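Local coordinates for putative glucose-6-phosphate 1-epimerase (Salmonella typhimurium, PDB 2HTA), which probably interconverts the alpha and beta anomers of glucose 6-phosphate and related hexose 6-phosphates as a monomeric mutarotase of the aldose 1-epimerase family, at residues A[91-96]-A[179-184]; A[95-100]-A[110-115]. All blocks are in the same frame, centred on the assembly; numbering follows the deposited sequence.

Contact 1 (A[91-96]-A[179-184])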
loop_
_atom_site.group_PDB
_atom_site.type_symbol
_atom_site.label_atom_id
_atom_site.label_comp_id
_atom_site.label_asym_id
_atom_site.label_seq_id
_atom_site.Cartn_x
_atom_site.Cartn_y
_atom_site.Cartn_z
ATOM N N GLY A 91 2.288 4.907 2.560
ATOM C CA GLY A 91 0.909 4.552 2.368
ATOM C C GLY A 91 0.787 3.177 1.752
ATOM O O GLY A 91 1.552 2.267 2.098
ATOM N N VAL A 92 -0.154 3.025 0.812
ATOM C CA VAL A 92 -0.412 1.709 0.184
ATOM C C VAL A 92 -0.391 1.903 -1.361
ATOM O O VAL A 92 -1.422 2.060 -2.003
ATOM C CB VAL A 92 -1.775 1.094 0.661
ATOM C CG1 VAL A 92 -2.007 -0.276 -0.027
ATOM C CG2 VAL A 92 -1.771 0.898 2.216
ATOM N N PRO A 93 0.810 1.952 -1.953
ATOM C CA PRO A 93 0.878 2.021 -3.426
ATOM C C PRO A 93 0.170 0.828 -4.033
ATOM O O PRO A 93 0.397 -0.304 -3.612
ATOM C CB PRO A 93 2.400 1.926 -3.714
ATOM C CG PRO A 93 3.077 2.387 -2.411
ATOM C CD PRO A 93 2.129 2.028 -1.295
ATOM N N ILE A 94 -0.693 1.072 -5.027
ATOM C CA ILE A 94 -1.341 -0.009 -5.824
ATOM C C ILE A 94 -0.406 -0.270 -7.013
ATOM O O ILE A 94 -0.189 0.637 -7.833
ATOM C CB ILE A 94 -2.736 0.418 -6.359
ATOM C CG1 ILE A 94 -3.725 0.501 -5.132
ATOM C CG2 ILE A 94 -3.321 -0.585 -7.444
ATOM C CD1 ILE A 94 -4.986 1.260 -5.534
ATOM N N CYS A 95 0.123 -1.483 -7.068
ATOM C CA CYS A 95 1.105 -1.837 -8.089
ATOM C C CYS A 95 0.395 -2.679 -9.118
ATOM O O CYS A 95 0.071 -3.834 -8.878
ATOM C CB CYS A 95 2.225 -2.641 -7.492
ATOM S SG CYS A 95 3.025 -1.843 -6.002
ATOM N N TRP A 96 0.169 -2.095 -10.272
ATOM C CA TRP A 96 -0.612 -2.748 -11.330
ATOM C C TRP A 96 -0.314 -2.073 -12.678
ATOM O O TRP A 96 -0.257 -0.867 -12.738
ATOM C CB TRP A 96 -2.095 -2.598 -10.981
ATOM C CG TRP A 96 -3.011 -3.447 -11.846
ATOM C CD1 TRP A 96 -3.504 -4.673 -11.554
ATOM C CD2 TRP A 96 -3.578 -3.072 -13.125
ATOM N NE1 TRP A 96 -4.297 -5.127 -12.600
ATOM C CE2 TRP A 96 -4.357 -4.155 -13.566
ATOM C CE3 TRP A 96 -3.470 -1.930 -13.938
ATOM C CZ2 TRP A 96 -5.040 -4.143 -14.808
ATOM C CZ3 TRP A 96 -4.157 -1.898 -15.169
ATOM C CH2 TRP A 96 -4.926 -3.007 -15.584
ATOM N N HIS A 179 1.209 -2.481 -1.725
ATOM C CA HIS A 179 2.596 -2.361 -1.250
ATOM C C HIS A 179 2.623 -1.623 0.105
ATOM O O HIS A 179 3.335 -0.638 0.261
ATOM C CB HIS A 179 3.368 -1.528 -2.290
ATOM C CG HIS A 179 4.858 -1.545 -2.156
ATOM N ND1 HIS A 179 5.505 -1.127 -1.022
ATOM C CD2 HIS A 179 5.842 -1.809 -3.071
ATOM C CE1 HIS A 179 6.817 -1.187 -1.199
ATOM N NE2 HIS A 179 7.044 -1.561 -2.444
ATOM N N SER A 180 1.858 -2.094 1.087
ATOM C CA SER A 180 1.675 -1.302 2.322
ATOM C C SER A 180 2.913 -1.024 3.183
ATOM O O SER A 180 3.702 -1.932 3.441
ATOM C CB SER A 180 0.635 -2.023 3.203
ATOM O OG SER A 180 -0.407 -2.444 2.367
ATOM N N TYR A 181 3.039 0.236 3.629
ATOM C CA TYR A 181 4.068 0.721 4.565
ATOM C C TYR A 181 3.418 0.908 5.954
ATOM O O TYR A 181 2.587 1.785 6.113
ATOM C CB TYR A 181 4.526 2.117 4.165
ATOM C CG TYR A 181 5.376 2.138 2.910
ATOM C CD1 TYR A 181 4.796 1.944 1.630
ATOM C CD2 TYR A 181 6.713 2.411 2.985
ATOM C CE1 TYR A 181 5.556 2.024 0.427
ATOM C CE2 TYR A 181 7.524 2.464 1.768
ATOM C CZ TYR A 181 6.930 2.259 0.536
ATOM O OH TYR A 181 7.699 2.318 -0.629
ATOM N N PHE A 182 3.889 0.155 6.920
ATOM C CA PHE A 182 3.355 0.154 8.268
ATOM C C PHE A 182 4.319 0.891 9.162
ATOM O O PHE A 182 5.522 0.659 9.136
ATOM C CB PHE A 182 3.138 -1.288 8.723
ATOM C CG PHE A 182 2.074 -1.972 7.945
ATOM C CD1 PHE A 182 2.394 -2.905 6.951
ATOM C CD2 PHE A 182 0.741 -1.602 8.118
ATOM C CE1 PHE A 182 1.389 -3.485 6.172
ATOM C CE2 PHE A 182 -0.293 -2.204 7.365
ATOM C CZ PHE A 182 0.039 -3.143 6.382
ATOM N N ASN A 183 3.739 1.804 9.926
ATOM C CA ASN A 183 4.434 2.640 10.907
ATOM C C ASN A 183 4.836 1.762 12.085
ATOM O O ASN A 183 4.015 1.052 12.665
ATOM C CB ASN A 183 3.466 3.765 11.308
ATOM C CG ASN A 183 4.098 4.840 12.189
ATOM O OD1 ASN A 183 5.252 5.215 12.000
ATOM N ND2 ASN A 183 3.312 5.363 13.162
ATOM N N VAL A 184 6.131 1.751 12.369
ATOM C CA VAL A 184 6.688 0.989 13.497
ATOM C C VAL A 184 7.531 1.903 14.380
ATOM O O VAL A 184 8.050 2.925 13.907
ATOM C CB VAL A 184 7.513 -0.276 13.091
ATOM C CG1 VAL A 184 6.626 -1.251 12.326
ATOM C CG2 VAL A 184 8.748 0.077 12.264
#

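Contact 2 (A[95-100]-A[110-115])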
loop_
_atom_site.group_PDB
_atom_site.type_symbol
_atom_site.label_atom_id
_atom_site.label_comp_id
_atom_site.label_asym_id
_atom_site.label_seq_id
_atom_site.Cartn_x
_atom_site.Cartn_y
_atom_site.Cartn_z
ATOM N N CYS A 95 0.123 -1.483 -7.068
ATOM C CA CYS A 95 1.105 -1.837 -8.089
ATOM C C CYS A 95 0.395 -2.679 -9.118
ATOM O O CYS A 95 0.071 -3.834 -8.878
ATOM C CB CYS A 95 2.225 -2.641 -7.492
ATOM S SG CYS A 95 3.025 -1.843 -6.002
ATOM N N TRP A 96 0.169 -2.095 -10.272
ATOM C CA TRP A 96 -0.612 -2.748 -11.330
ATOM C C TRP A 96 -0.314 -2.073 -12.678
ATOM O O TRP A 96 -0.257 -0.867 -12.738
ATOM C CB TRP A 96 -2.095 -2.598 -10.981
ATOM C CG TRP A 96 -3.011 -3.447 -11.846
ATOM C CD1 TRP A 96 -3.504 -4.673 -11.554
ATOM C CD2 TRP A 96 -3.578 -3.072 -13.125
ATOM N NE1 TRP A 96 -4.297 -5.127 -12.600
ATOM C CE2 TRP A 96 -4.357 -4.155 -13.566
ATOM C CE3 TRP A 96 -3.470 -1.930 -13.938
ATOM C CZ2 TRP A 96 -5.040 -4.143 -14.808
ATOM C CZ3 TRP A 96 -4.157 -1.898 -15.169
ATOM C CH2 TRP A 96 -4.926 -3.007 -15.584
ATOM N N PRO A 97 -0.247 -2.835 -13.804
ATOM C CA PRO A 97 -0.443 -4.260 -13.999
ATOM C C PRO A 97 0.839 -5.102 -13.925
ATOM O O PRO A 97 0.838 -6.227 -14.427
ATOM C CB PRO A 97 -1.063 -4.311 -15.412
ATOM C CG PRO A 97 -0.322 -3.200 -16.163
ATOM C CD PRO A 97 0.008 -2.146 -15.097
ATOM N N TRP A 98 1.909 -4.600 -13.300
ATOM C CA TRP A 98 3.018 -5.488 -12.908
ATOM C C TRP A 98 3.554 -5.140 -11.562
ATOM O O TRP A 98 3.383 -4.016 -11.096
ATOM C CB TRP A 98 4.167 -5.573 -13.972
ATOM C CG TRP A 98 4.882 -4.256 -14.175
ATOM C CD1 TRP A 98 5.982 -3.778 -13.481
ATOM C CD2 TRP A 98 4.523 -3.251 -15.112
ATOM N NE1 TRP A 98 6.328 -2.531 -13.953
ATOM C CE2 TRP A 98 5.462 -2.181 -14.960
ATOM C CE3 TRP A 98 3.547 -3.168 -16.121
ATOM C CZ2 TRP A 98 5.408 -1.011 -15.737
ATOM C CZ3 TRP A 98 3.498 -1.991 -16.900
ATOM C CH2 TRP A 98 4.421 -0.935 -16.694
ATOM N N PHE A 99 4.122 -6.128 -10.901
ATOM C CA PHE A 99 4.784 -5.941 -9.624
ATOM C C PHE A 99 6.312 -5.983 -9.877
ATOM O O PHE A 99 6.799 -6.834 -10.636
ATOM C CB PHE A 99 4.394 -7.079 -8.655
ATOM C CG PHE A 99 5.161 -7.040 -7.358
ATOM C CD1 PHE A 99 4.981 -5.972 -6.452
ATOM C CD2 PHE A 99 6.119 -7.999 -7.075
ATOM C CE1 PHE A 99 5.707 -5.929 -5.254
ATOM C CE2 PHE A 99 6.859 -7.946 -5.889
ATOM C CZ PHE A 99 6.611 -6.895 -4.969
ATOM N N GLY A 100 7.031 -5.066 -9.254
ATOM C CA GLY A 100 8.507 -5.060 -9.250
ATOM C C GLY A 100 9.044 -4.418 -10.534
ATOM O O GLY A 100 8.320 -3.755 -11.261
ATOM N N HIS A 110 6.553 -1.535 -10.537
ATOM C CA HIS A 110 5.195 -1.531 -9.921
ATOM C C HIS A 110 4.111 -0.927 -10.803
ATOM O O HIS A 110 3.112 -0.353 -10.295
ATOM C CB HIS A 110 5.219 -0.865 -8.531
ATOM C CG HIS A 110 6.201 -1.483 -7.590
ATOM N ND1 HIS A 110 6.341 -2.852 -7.445
ATOM C CD2 HIS A 110 7.112 -0.926 -6.760
ATOM C CE1 HIS A 110 7.288 -3.110 -6.560
ATOM N NE2 HIS A 110 7.777 -1.957 -6.134
ATOM N N GLY A 111 4.266 -1.075 -12.132
ATOM C CA GLY A 111 3.184 -0.712 -13.045
ATOM C C GLY A 111 3.028 0.756 -13.344
ATOM O O GLY A 111 4.002 1.530 -13.255
ATOM N N PHE A 112 1.802 1.164 -13.662
ATOM C CA PHE A 112 1.521 2.589 -13.937
ATOM C C PHE A 112 0.246 3.119 -13.232
ATOM O O PHE A 112 -0.024 4.317 -13.246
ATOM C CB PHE A 112 1.475 2.839 -15.449
ATOM C CG PHE A 112 0.470 2.002 -16.162
ATOM C CD1 PHE A 112 0.892 0.909 -16.911
ATOM C CD2 PHE A 112 -0.898 2.270 -16.071
ATOM C CE1 PHE A 112 -0.025 0.136 -17.598
ATOM C CE2 PHE A 112 -1.834 1.489 -16.770
ATOM C CZ PHE A 112 -1.380 0.384 -17.517
ATOM N N ALA A 113 -0.532 2.225 -12.623
ATOM C CA ALA A 113 -1.782 2.691 -11.952
ATOM C C ALA A 113 -1.539 3.685 -10.811
ATOM O O ALA A 113 -2.353 4.576 -10.579
ATOM C CB ALA A 113 -2.555 1.480 -11.470
ATOM N N ARG A 114 -0.384 3.587 -10.149
ATOM C CA ARG A 114 -0.065 4.458 -8.988
ATOM C C ARG A 114 0.295 5.864 -9.429
ATOM O O ARG A 114 0.471 6.788 -8.605
ATOM C CB ARG A 114 1.036 3.825 -8.146
ATOM C CG ARG A 114 2.400 3.635 -8.887
ATOM C CD ARG A 114 3.320 2.935 -7.945
ATOM N NE ARG A 114 4.659 2.764 -8.484
ATOM C CZ ARG A 114 5.762 2.774 -7.763
ATOM N NH1 ARG A 114 5.714 2.996 -6.447
ATOM N NH2 ARG A 114 6.955 2.592 -8.373
ATOM N N ASN A 115 0.484 6.024 -10.748
ATOM C CA ASN A 115 0.906 7.320 -11.315
ATOM C C ASN A 115 -0.228 8.130 -11.931
ATOM O O ASN A 115 -0.051 9.340 -12.223
ATOM C CB ASN A 115 1.967 7.103 -12.423
ATOM C CG ASN A 115 3.167 6.295 -11.952
ATOM O OD1 ASN A 115 3.191 5.050 -12.055
ATOM N ND2 ASN A 115 4.147 6.976 -11.386
HETATM O O HOH W 1 0.905 0.952 -10.247
#

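Contact 1 (A[91-96]-A[179-184])
Pro-93 and His-179 meet at the centre of the galactose-mutarotase-type beta-sandwich, where the chain around strand 94-95 runs antiparallel to strand 172-183. Two backbone bonds join the segments. His-179 N donates to Pro-93 O at 3.0 Å, in the carbonyl plane and nearly straight (168° at the hydrogen). Tyr-181 N donates to Gly-91 O at 2.9 Å. Beside these bonds the Pro-93 ring packs against His-179 and Tyr-181. Its CG lies 3.8 Å from Tyr-181 CE1, at the edge of the phenol ring, and the two side chains cross at about a right angle. His-179 CB sits 3.7 Å from Cys-95 SG. With CG anti to the backbone N (chi1 -167°), the imidazole brings its edge to this sulfur, and His-179 CD2 is 4.1 Å from Cys-95 SG.

His-179 is an inferred active-site residue, and its side chain lies close to Glu-282, the other one. The backbone bond and the Pro-93 and Cys-95 contacts are made mainly at the backbone and CB of His-179, and are consistent with holding the base of its side chain. Further out, Tyr-181 OH is hydrogen-bonded to Arg-89, a substrate-binding residue by similarity. Ser-180 OG is hydrogen-bonded to Gln-302. The hydroxyl also touches the Val-92 branches, with CG1 and CG2 each 3.6 Å from Ser-180 OG.

Contact 2 (A[95-100]-A[110-115])
Trp-98 lays its indole over the peptide backbone at His-110 and Gly-111. Gly-111 CA sits almost centrally over one face, 3.4 Å from the centroid of the six-membered ring, in a CH-pi contact. With CG between the backbone N and the carbonyl carbon (chi1 64°), the indole folds back over Gly-111. Its NE1 is hydrogen-bonded to Pro-108 O. Far along the same indole, CZ3 meets Phe-112 CD1, and the two side chains cross at about a right angle. Pro-97, which follows a cis peptide bond, covers one face of the Phe-112 ring. Its CD lies 3.8 Å from the ring centroid and 28° off the normal.

The His-110 side chain meets Cys-95 and Phe-99 from two different directions. Cys-95 SG approaches the imidazole obliquely, 3.5 Å from His-110 CB. The Phe-99 and His-110 side chains lie side by side and point the same way, but their ring planes are inclined at 36°. Phe-99 CE1 is 3.5 Å from His-110 CE1.

The two backbones are also joined directly. Trp-96 O accepts two bonds: Ala-113 N at 3.1 Å, nearly in line with the carbonyl, and Phe-112 N, which sits above the carbonyl plane. His-110 N donates to Gly-100 O at 2.9 Å. One water accepts from Trp-96 N and Arg-114 N, and its oxygen lies 2.6 Å from His-110 O.

The His-110 ring also meets His-179 edge-to-face, and Phe-99 touches Glu-282. One face of the Arg-114 guanidinium lies against His-110 CB, and its NH2 is bonded to Ser-109 O. With Arg-114 a substrate-binding residue by similarity, this folded loop is consistent with a wall of the sugar-phosphate site of a mutarotase.

How the contacts relate
Contacts 1 and 2 start from one continuous run of chain, share Cys-95 and Trp-96, and have centres about 12 Å apart. Residues 91-96 come first and pair with strand 172-183, which arrives much later in the sequence. Residues 95-100 then lead into a loop that returns at 110-115, before strand 119-125. Contact 1 is thus part of the central antiparallel sheet, close to the centre of the chain, while contact 2 is a local loop closure farther out. They touch directly: Ile-94 O lies 3.4 Å from Arg-114 CB. Together they set the inferred active-site residue His-179 beside the loop bearing Arg-114, a probable substrate-binding residue.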